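Local coordinates for protein histidinol-phosphate aminotransferase (PDB 3FTB) that probably catalyses pyridoxal phosphate-dependent transamination of histidinol phosphate in histidine biosynthesis, at residues Asn34-Phe44 against Thr214-Ile222; Trp271-Ile280 against Arg291-Phe299. All coordinates share one frame; numbering follows the deposited sequence.

Contact 1 of 2, residues Asn34-Phe44 against Thr214-Ile222; sequences NINPLGIPKSF and TKFFAMPGI. With PO4 (phosphate ion), chain E.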
loop_
_atom_site.group_PDB
_atom_site.type_symbol
_atom_site.label_atom_id
_atom_site.label_comp_id
_atom_site.label_asym_id
_atom_site.label_seq_id
_atom_site.Cartn_x
_atom_site.Cartn_y
_atom_site.Cartn_z
ATOM N N ASN A 34 5.160 17.948 10.671
ATOM C CA ASN A 34 6.224 17.515 11.571
ATOM C C ASN A 34 7.139 16.466 10.945
ATOM O O ASN A 34 7.367 15.402 11.514
ATOM C CB ASN A 34 5.641 16.968 12.875
ATOM C CG ASN A 34 4.547 17.854 13.455
ATOM O OD1 ASN A 34 3.540 17.352 13.945
ATOM N ND2 ASN A 34 4.742 19.166 13.414
ATOM N N ILE A 35 7.665 16.765 9.767
ATOM C CA ILE A 35 8.650 15.897 9.144
ATOM C C ILE A 35 10.024 16.447 9.481
ATOM O O ILE A 35 10.187 17.656 9.636
ATOM C CB ILE A 35 8.479 15.824 7.609
ATOM C CG1 ILE A 35 7.036 15.431 7.246
ATOM C CG2 ILE A 35 9.513 14.857 6.976
ATOM C CD1 ILE A 35 6.563 14.085 7.835
ATOM N N ASN A 36 10.995 15.548 9.609
ATOM C CA ASN A 36 12.381 15.892 9.915
ATOM C C ASN A 36 12.951 16.853 8.876
ATOM O O ASN A 36 12.878 16.592 7.678
ATOM C CB ASN A 36 13.213 14.600 9.983
ATOM C CG ASN A 36 14.599 14.807 10.570
ATOM O OD1 ASN A 36 15.315 15.741 10.207
ATOM N ND2 ASN A 36 14.996 13.903 11.463
ATOM N N PRO A 37 13.529 17.971 9.336
ATOM C CA PRO A 37 14.050 19.044 8.489
ATOM C C PRO A 37 15.415 18.693 7.896
ATOM O O PRO A 37 15.809 19.249 6.870
ATOM C CB PRO A 37 14.199 20.182 9.495
ATOM C CG PRO A 37 14.732 19.469 10.662
ATOM C CD PRO A 37 13.809 18.263 10.750
ATOM N N LEU A 38 16.126 17.777 8.546
ATOM C CA LEU A 38 17.460 17.381 8.109
ATOM C C LEU A 38 17.430 16.500 6.863
ATOM O O LEU A 38 18.440 15.897 6.495
ATOM C CB LEU A 38 18.204 16.698 9.252
ATOM C CG LEU A 38 18.570 17.734 10.315
ATOM C CD1 LEU A 38 18.530 17.158 11.724
ATOM C CD2 LEU A 38 19.926 18.345 9.996
ATOM N N GLY A 39 16.261 16.438 6.225
ATOM C CA GLY A 39 16.092 15.789 4.937
ATOM C C GLY A 39 16.243 14.281 4.884
ATOM O O GLY A 39 16.412 13.615 5.905
ATOM N N ILE A 40 16.186 13.758 3.659
ATOM C CA ILE A 40 16.284 12.330 3.366
ATOM C C ILE A 40 17.664 11.783 3.719
ATOM O O ILE A 40 18.673 12.395 3.377
ATOM C CB ILE A 40 16.007 12.090 1.861
ATOM C CG1 ILE A 40 14.631 12.658 1.478
ATOM C CG2 ILE A 40 16.134 10.612 1.503
ATOM C CD1 ILE A 40 14.445 12.905 -0.018
ATOM N N PRO A 41 17.710 10.632 4.412
ATOM C CA PRO A 41 18.991 10.008 4.771
ATOM C C PRO A 41 19.909 9.846 3.564
ATOM O O PRO A 41 19.488 9.422 2.478
ATOM C CB PRO A 41 18.578 8.635 5.308
ATOM C CG PRO A 41 17.221 8.855 5.845
ATOM C CD PRO A 41 16.566 9.867 4.934
ATOM N N LYS A 42 21.173 10.194 3.759
ATOM C CA LYS A 42 22.122 10.153 2.670
ATOM C C LYS A 42 22.282 8.720 2.184
ATOM O O LYS A 42 22.760 8.483 1.077
ATOM C CB LYS A 42 23.452 10.759 3.112
ATOM C CG LYS A 42 23.351 12.251 3.412
ATOM C CD LYS A 42 24.716 12.911 3.578
ATOM C CE LYS A 42 24.596 14.409 3.868
ATOM N NZ LYS A 42 24.075 14.675 5.237
ATOM N N SER A 43 21.855 7.767 3.008
ATOM C CA SER A 43 22.005 6.351 2.687
ATOM C C SER A 43 20.909 5.836 1.748
ATOM O O SER A 43 20.966 4.702 1.268
ATOM C CB SER A 43 22.038 5.515 3.967
ATOM O OG SER A 43 20.818 5.610 4.684
ATOM N N PHE A 44 19.911 6.665 1.483
ATOM C CA PHE A 44 18.877 6.273 0.545
ATOM C C PHE A 44 19.318 6.570 -0.881
ATOM O O PHE A 44 19.078 5.785 -1.795
ATOM C CB PHE A 44 17.566 6.991 0.833
ATOM C CG PHE A 44 16.480 6.627 -0.125
ATOM C CD1 PHE A 44 16.370 7.276 -1.350
ATOM C CD2 PHE A 44 15.592 5.607 0.174
ATOM C CE1 PHE A 44 15.382 6.931 -2.251
ATOM C CE2 PHE A 44 14.597 5.263 -0.717
ATOM C CZ PHE A 44 14.494 5.924 -1.934
ATOM N N THR A 214 8.339 7.494 8.656
ATOM C CA THR A 214 7.696 8.623 7.983
ATOM C C THR A 214 8.049 9.992 8.555
ATOM O O THR A 214 8.240 10.941 7.814
ATOM C CB THR A 214 6.174 8.467 8.033
ATOM O OG1 THR A 214 5.830 7.119 7.685
ATOM C CG2 THR A 214 5.512 9.435 7.077
ATOM N N LYS A 215 8.127 10.092 9.875
ATOM C CA LYS A 215 8.399 11.370 10.504
ATOM C C LYS A 215 9.897 11.550 10.710
ATOM O O LYS A 215 10.503 12.449 10.126
ATOM C CB LYS A 215 7.641 11.490 11.837
ATOM C CG LYS A 215 6.118 11.541 11.703
ATOM C CD LYS A 215 5.667 12.702 10.820
ATOM C CE LYS A 215 4.165 12.972 10.941
ATOM N NZ LYS A 215 3.341 11.929 10.269
ATOM N N PHE A 216 10.487 10.675 11.520
ATOM C CA PHE A 216 11.891 10.795 11.915
ATOM C C PHE A 216 12.915 10.611 10.787
ATOM O O PHE A 216 14.013 11.183 10.837
ATOM C CB PHE A 216 12.205 9.828 13.053
ATOM C CG PHE A 216 13.572 10.017 13.651
ATOM C CD1 PHE A 216 13.883 11.163 14.364
ATOM C CD2 PHE A 216 14.545 9.040 13.509
ATOM C CE1 PHE A 216 15.144 11.331 14.919
ATOM C CE2 PHE A 216 15.795 9.206 14.057
ATOM C CZ PHE A 216 16.095 10.351 14.763
ATOM N N PHE A 217 12.562 9.810 9.782
ATOM C CA PHE A 217 13.472 9.520 8.673
ATOM C C PHE A 217 13.141 10.331 7.431
ATOM O O PHE A 217 13.716 10.100 6.359
ATOM C CB PHE A 217 13.499 8.012 8.350
ATOM C CG PHE A 217 14.269 7.194 9.354
ATOM C CD1 PHE A 217 13.613 6.542 10.385
ATOM C CD2 PHE A 217 15.649 7.103 9.281
ATOM C CE1 PHE A 217 14.312 5.803 11.324
ATOM C CE2 PHE A 217 16.360 6.372 10.215
ATOM C CZ PHE A 217 15.685 5.717 11.246
ATOM N N ALA A 218 12.212 11.273 7.594
ATOM C CA ALA A 218 11.907 12.303 6.595
ATOM C C ALA A 218 11.339 11.781 5.276
ATOM O O ALA A 218 11.322 12.516 4.271
ATOM C CB ALA A 218 13.139 13.184 6.330
ATOM N N MET A 219 10.859 10.536 5.278
ATOM C CA MET A 219 10.417 9.889 4.039
ATOM C C MET A 219 8.924 9.499 4.033
ATOM O O MET A 219 8.603 8.311 4.031
ATOM C CB MET A 219 11.305 8.661 3.726
ATOM C CG MET A 219 12.770 8.992 3.337
ATOM S SD MET A 219 13.877 7.597 2.890
ATOM C CE MET A 219 13.855 6.674 4.424
ATOM N N PRO A 220 8.007 10.495 4.030
ATOM C CA PRO A 220 6.578 10.139 3.957
ATOM C C PRO A 220 6.098 9.569 2.608
ATOM O O PRO A 220 5.171 8.754 2.595
ATOM C CB PRO A 220 5.867 11.469 4.263
ATOM C CG PRO A 220 6.899 12.525 4.001
ATOM C CD PRO A 220 8.182 11.899 4.445
ATOM N N GLY A 221 6.712 9.978 1.499
ATOM C CA GLY A 221 6.269 9.538 0.184
ATOM C C GLY A 221 6.581 8.082 -0.129
ATOM O O GLY A 221 6.168 7.542 -1.168
ATOM N N ILE A 222 7.311 7.440 0.775
ATOM C CA ILE A 222 7.733 6.060 0.567
ATOM C C ILE A 222 6.679 5.101 1.132
ATOM O O ILE A 222 6.536 3.962 0.671
ATOM C CB ILE A 222 9.130 5.814 1.194
ATOM C CG1 ILE A 222 10.036 5.064 0.218
ATOM C CG2 ILE A 222 9.024 5.131 2.565
ATOM C CD1 ILE A 222 11.493 5.166 0.573
HETATM P P PO4 E . 2.166 7.472 8.008
HETATM O O1 PO4 E . 1.181 6.536 7.355
HETATM O O2 PO4 E . 3.296 6.692 8.611
HETATM O O3 PO4 E . 2.761 8.417 6.996
HETATM O O4 PO4 E . 1.452 8.222 9.103
#

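Contact 2 of 2, residues Trp271-Ile280 against Arg291-Phe299; sequences WIKKERKRFI and RVFSPHANF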
loop_
_atom_site.group_PDB
_atom_site.type_symbol
_atom_site.label_atom_id
_atom_site.label_comp_id
_atom_site.label_asym_id
_atom_site.label_seq_id
_atom_site.Cartn_x
_atom_site.Cartn_y
_atom_site.Cartn_z
ATOM N N TRP A 271 20.240 17.758 16.461
ATOM C CA TRP A 271 19.362 18.849 16.089
ATOM C C TRP A 271 18.348 19.161 17.193
ATOM O O TRP A 271 18.510 20.156 17.895
ATOM C CB TRP A 271 18.701 18.571 14.732
ATOM C CG TRP A 271 17.415 19.279 14.542
ATOM C CD1 TRP A 271 17.194 20.623 14.629
ATOM C CD2 TRP A 271 16.155 18.684 14.226
ATOM N NE1 TRP A 271 15.871 20.900 14.396
ATOM C CE2 TRP A 271 15.211 19.728 14.144
ATOM C CE3 TRP A 271 15.732 17.371 14.007
ATOM C CZ2 TRP A 271 13.869 19.498 13.855
ATOM C CZ3 TRP A 271 14.395 17.145 13.717
ATOM C CH2 TRP A 271 13.481 18.200 13.651
ATOM N N ILE A 272 17.335 18.311 17.374
ATOM C CA ILE A 272 16.237 18.632 18.304
ATOM C C ILE A 272 16.634 18.794 19.753
ATOM O O ILE A 272 15.951 19.489 20.488
ATOM C CB ILE A 272 15.070 17.612 18.296
ATOM C CG1 ILE A 272 15.570 16.225 17.896
ATOM C CG2 ILE A 272 13.876 18.141 17.482
ATOM C CD1 ILE A 272 16.322 15.508 19.002
ATOM N N LYS A 273 17.697 18.123 20.180
ATOM C CA LYS A 273 18.148 18.285 21.555
ATOM C C LYS A 273 18.340 19.774 21.844
ATOM O O LYS A 273 17.674 20.337 22.714
ATOM C CB LYS A 273 19.426 17.485 21.812
ATOM C CG LYS A 273 19.204 15.973 21.860
ATOM C CD LYS A 273 20.457 15.241 22.326
ATOM C CE LYS A 273 20.269 13.729 22.328
ATOM N NZ LYS A 273 19.207 13.273 23.266
ATOM N N LYS A 274 19.223 20.404 21.075
ATOM C CA LYS A 274 19.455 21.841 21.146
ATOM C C LYS A 274 18.244 22.663 20.727
ATOM O O LYS A 274 17.665 23.396 21.527
ATOM C CB LYS A 274 20.622 22.233 20.240
ATOM C CG LYS A 274 21.984 21.770 20.711
ATOM C CD LYS A 274 23.076 22.610 20.067
ATOM C CE LYS A 274 24.426 21.906 20.119
ATOM N NZ LYS A 274 24.524 20.780 19.144
ATOM N N GLU A 275 17.887 22.551 19.454
ATOM C CA GLU A 275 16.838 23.381 18.881
ATOM C C GLU A 275 15.533 23.327 19.681
ATOM O O GLU A 275 14.925 24.366 19.959
ATOM C CB GLU A 275 16.614 23.034 17.403
ATOM C CG GLU A 275 15.781 24.059 16.648
ATOM C CD GLU A 275 16.257 25.496 16.869
ATOM O OE1 GLU A 275 17.453 25.683 17.173
ATOM O OE2 GLU A 275 15.438 26.438 16.733
ATOM N N ARG A 276 15.108 22.132 20.077
ATOM C CA ARG A 276 13.870 22.024 20.842
ATOM C C ARG A 276 13.968 22.868 22.101
ATOM O O ARG A 276 13.024 23.557 22.465
ATOM C CB ARG A 276 13.529 20.575 21.207
ATOM C CG ARG A 276 12.216 20.435 21.991
ATOM C CD ARG A 276 11.864 18.980 22.294
ATOM N NE ARG A 276 13.021 18.227 22.775
ATOM C CZ ARG A 276 13.417 17.058 22.273
ATOM N NH1 ARG A 276 12.729 16.489 21.290
ATOM N NH2 ARG A 276 14.498 16.455 22.756
ATOM N N LYS A 277 15.123 22.808 22.756
ATOM C CA LYS A 277 15.343 23.530 24.006
ATOM C C LYS A 277 15.283 25.042 23.809
ATOM O O LYS A 277 14.704 25.755 24.628
ATOM C CB LYS A 277 16.684 23.126 24.636
ATOM C CG LYS A 277 16.872 23.605 26.066
ATOM C CD LYS A 277 18.192 23.115 26.640
ATOM C CE LYS A 277 18.486 23.774 27.983
ATOM N NZ LYS A 277 18.648 25.252 27.859
ATOM N N ARG A 278 15.878 25.522 22.720
ATOM C CA ARG A 278 15.887 26.949 22.416
ATOM C C ARG A 278 14.505 27.419 21.984
ATOM O O ARG A 278 13.968 28.390 22.513
ATOM C CB ARG A 278 16.898 27.258 21.306
ATOM C CG ARG A 278 17.160 28.744 21.097
ATOM C CD ARG A 278 17.902 29.004 19.795
ATOM N NE ARG A 278 17.050 28.770 18.632
ATOM C CZ ARG A 278 16.576 29.730 17.843
ATOM N NH1 ARG A 278 16.873 30.997 18.089
ATOM N NH2 ARG A 278 15.806 29.425 16.803
ATOM N N PHE A 279 13.943 26.723 21.003
ATOM C CA PHE A 279 12.626 27.047 20.475
ATOM C C PHE A 279 11.637 27.343 21.613
ATOM O O PHE A 279 10.911 28.345 21.587
ATOM C CB PHE A 279 12.120 25.895 19.586
ATOM C CG PHE A 279 10.938 26.259 18.734
ATOM C CD1 PHE A 279 11.035 27.263 17.779
ATOM C CD2 PHE A 279 9.726 25.614 18.894
ATOM C CE1 PHE A 279 9.957 27.599 17.002
ATOM C CE2 PHE A 279 8.639 25.956 18.119
ATOM C CZ PHE A 279 8.759 26.953 17.170
ATOM N N ILE A 280 11.632 26.480 22.623
ATOM C CA ILE A 280 10.696 26.604 23.732
ATOM C C ILE A 280 10.993 27.820 24.619
ATOM O O ILE A 280 10.085 28.372 25.250
ATOM C CB ILE A 280 10.673 25.325 24.594
ATOM C CG1 ILE A 280 9.691 24.288 24.022
ATOM C CG2 ILE A 280 10.286 25.656 26.030
ATOM C CD1 ILE A 280 9.857 23.985 22.536
ATOM N N ARG A 291 1.119 29.586 27.756
ATOM C CA ARG A 291 1.815 28.407 28.257
ATOM C C ARG A 291 2.340 27.521 27.136
ATOM O O ARG A 291 1.635 27.211 26.167
ATOM C CB ARG A 291 0.919 27.580 29.181
ATOM C CG ARG A 291 1.593 26.303 29.657
ATOM C CD ARG A 291 0.704 25.438 30.539
ATOM N NE ARG A 291 1.410 24.222 30.949
ATOM C CZ ARG A 291 0.899 23.268 31.722
ATOM N NH1 ARG A 291 -0.336 23.366 32.197
ATOM N NH2 ARG A 291 1.633 22.208 32.027
ATOM N N VAL A 292 3.596 27.121 27.286
ATOM C CA VAL A 292 4.203 26.107 26.440
ATOM C C VAL A 292 4.251 24.766 27.202
ATOM O O VAL A 292 4.873 24.665 28.268
ATOM C CB VAL A 292 5.636 26.549 26.013
ATOM C CG1 VAL A 292 6.329 25.489 25.181
ATOM C CG2 VAL A 292 5.580 27.864 25.264
ATOM N N PHE A 293 3.578 23.747 26.668
ATOM C CA PHE A 293 3.666 22.391 27.208
ATOM C C PHE A 293 4.963 21.729 26.732
ATOM O O PHE A 293 5.318 21.824 25.556
ATOM C CB PHE A 293 2.453 21.553 26.781
ATOM C CG PHE A 293 1.142 22.042 27.339
ATOM C CD1 PHE A 293 0.374 22.968 26.639
ATOM C CD2 PHE A 293 0.670 21.566 28.559
ATOM C CE1 PHE A 293 -0.842 23.418 27.152
ATOM C CE2 PHE A 293 -0.542 22.008 29.081
ATOM C CZ PHE A 293 -1.298 22.935 28.379
ATOM N N SER A 294 5.670 21.064 27.642
ATOM C CA SER A 294 6.980 20.488 27.330
ATOM C C SER A 294 6.912 19.268 26.397
ATOM O O SER A 294 6.275 18.256 26.722
ATOM C CB SER A 294 7.736 20.138 28.614
ATOM O OG SER A 294 9.041 19.669 28.313
ATOM N N PRO A 295 7.583 19.367 25.232
ATOM C CA PRO A 295 7.569 18.366 24.164
ATOM C C PRO A 295 8.683 17.354 24.335
ATOM O O PRO A 295 9.659 17.618 25.036
ATOM C CB PRO A 295 7.870 19.195 22.906
ATOM C CG PRO A 295 8.253 20.585 23.384
ATOM C CD PRO A 295 8.406 20.531 24.862
ATOM N N HIS A 296 8.552 16.209 23.681
ATOM C CA HIS A 296 9.626 15.230 23.691
ATOM C C HIS A 296 9.933 14.718 22.302
ATOM O O HIS A 296 10.719 13.793 22.136
ATOM C CB HIS A 296 9.333 14.110 24.688
ATOM C CG HIS A 296 9.494 14.547 26.108
ATOM N ND1 HIS A 296 8.502 15.216 26.796
ATOM C CD2 HIS A 296 10.546 14.458 26.953
ATOM C CE1 HIS A 296 8.932 15.505 28.012
ATOM N NE2 HIS A 296 10.167 15.052 28.135
ATOM N N ALA A 297 9.302 15.341 21.308
ATOM C CA ALA A 297 9.571 15.060 19.902
ATOM C C ALA A 297 9.827 16.364 19.155
ATOM O O ALA A 297 10.386 17.307 19.716
ATOM C CB ALA A 297 8.402 14.290 19.270
ATOM N N ASN A 298 9.396 16.437 17.899
ATOM C CA ASN A 298 9.629 17.640 17.088
ATOM C C ASN A 298 8.403 18.557 16.905
ATOM O O ASN A 298 8.169 19.101 15.815
ATOM C CB ASN A 298 10.245 17.266 15.734
ATOM C CG ASN A 298 9.311 16.424 14.891
ATOM O OD1 ASN A 298 8.553 15.619 15.424
ATOM N ND2 ASN A 298 9.341 16.624 13.574
ATOM N N PHE A 299 7.646 18.752 17.987
ATOM C CA PHE A 299 6.529 19.688 17.997
ATOM C C PHE A 299 6.210 20.140 19.424
ATOM O O PHE A 299 6.595 19.484 20.392
ATOM C CB PHE A 299 5.295 19.069 17.341
ATOM C CG PHE A 299 4.933 17.727 17.901
ATOM C CD1 PHE A 299 4.174 17.624 19.055
ATOM C CD2 PHE A 299 5.360 16.563 17.277
ATOM C CE1 PHE A 299 3.844 16.384 19.581
ATOM C CE2 PHE A 299 5.039 15.332 17.795
ATOM C CZ PHE A 299 4.275 15.238 18.947
#

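Contact 1 of 2, residues Asn34-Phe44 against Thr214-Ile222
Asn36 joins the two segments through backbone and side chain. Its N donates to Lys215 O (3.2 Å, N-H...O angle 156°), a carbonyl that also closes the type I turn 215-218 by taking Ala218 N on the opposite face of its plane. CG anti to the backbone N (chi1 -168°) brings the amide to the turn, where ND2 donates to Phe216 O at 3.0 Å, a bent bond tilted out of the amide plane. The other end of that amide is used too: OD1 accepts from Leu38 N in an Asx turn, which fixes the flip. Apolar contacts flank these bonds. Ile35 spreads its branches, CG2 lying 3.5 Å from Ala218 CA and CD1 pressing tightly on Lys215 CD (3.4 Å), the two chains crossing near a right angle. Ala218 CB, pointing toward the other segment, lies 3.3 Å from Gly39 O. Met219 SD approaches the Phe44 ring obliquely, 4.4 Å from its centroid, and Ile222 CD1 reaches CE2 of the same ring. A phosphate ion, probably from the crystallisation liquor, is hydrogen-bonded by Thr214 OG1, Ser88, Ala87 and Arg223, a site consistent with the pocket for the cofactor phosphate. Lys215 NZ bonds Tyr58 OH of the second subunit, whose Leu55 packs on Ile40 and Phe44. Segment 214-222 links strands 207-212 and 225-229 of the large mixed sheet, while helix 249-257 closes over Phe44, Met219 and Ile222.

Contact 2 of 2, residues Trp271-Ile280 against Arg291-Phe299
Val292 packs on Ile280, CG1 of each 3.8 Å apart, and also touches Leu283 on the next turn of the helix. Pro295 follows, meeting the same isoleucine tip to tip, CG to Ile280 CD1 at 3.9 Å, while Pro295 O lies 3.8 Å from Arg276 CD. Helix 262-285 thus packs on a face of the five-stranded mixed sheet beside its outermost strand 289-293, the chain turning back to set helix and strand roughly antiparallel in sequence succession, in what is probably the small domain of a fold-type I pyridoxal phosphate enzyme; Val300 of the neighbouring strand touches both Ile280 and Val292. His296 CA sits over one face of the Arg276 guanidinium. Ala297 supplies the polar link: Arg276 NH1 donates to its O at 2.9 Å (N-H...O angle 159°). The oxygen lies in the guanidinium plane, yet the nitrogen stands above the carbonyl plane, 40° out of it. Arg276 starts extended, CG anti to the backbone N, and a bend at chi3 brings NH1 to Ala297 O; a weak bond to Phe189 O also holds that nitrogen. Asn298 presents CB to Trp271 CH2 (4.0 Å) and to Ile272 CG2 (4.1 Å), the indole and amide planes standing 81° apart. Its ND2 bonds Asn34 O, and Trp271 NE1 is held by Lys342 O.

Overall arrangement
Contact 1 is the more deeply buried: most of its touching residues are shut in, the second subunit packs on several of them, and a phosphate ion is bound at one end. Contact 2 is partly buried, lies within one subunit and joins a helix to a face of the smaller sheet. The chemistry differs accordingly. In 34-44 against 214-222, a turn is bound by backbone and amide bonds and flanked by sulfur and aromatic packing; in 271-280 against 291-299, aliphatic pairs lead up to a single arginine-carbonyl bond. Centres lie about 19 Å apart, yet the two meet where Pro37 and Leu38 pack on Trp271, so the helix of contact 2 backs the loop of contact 1.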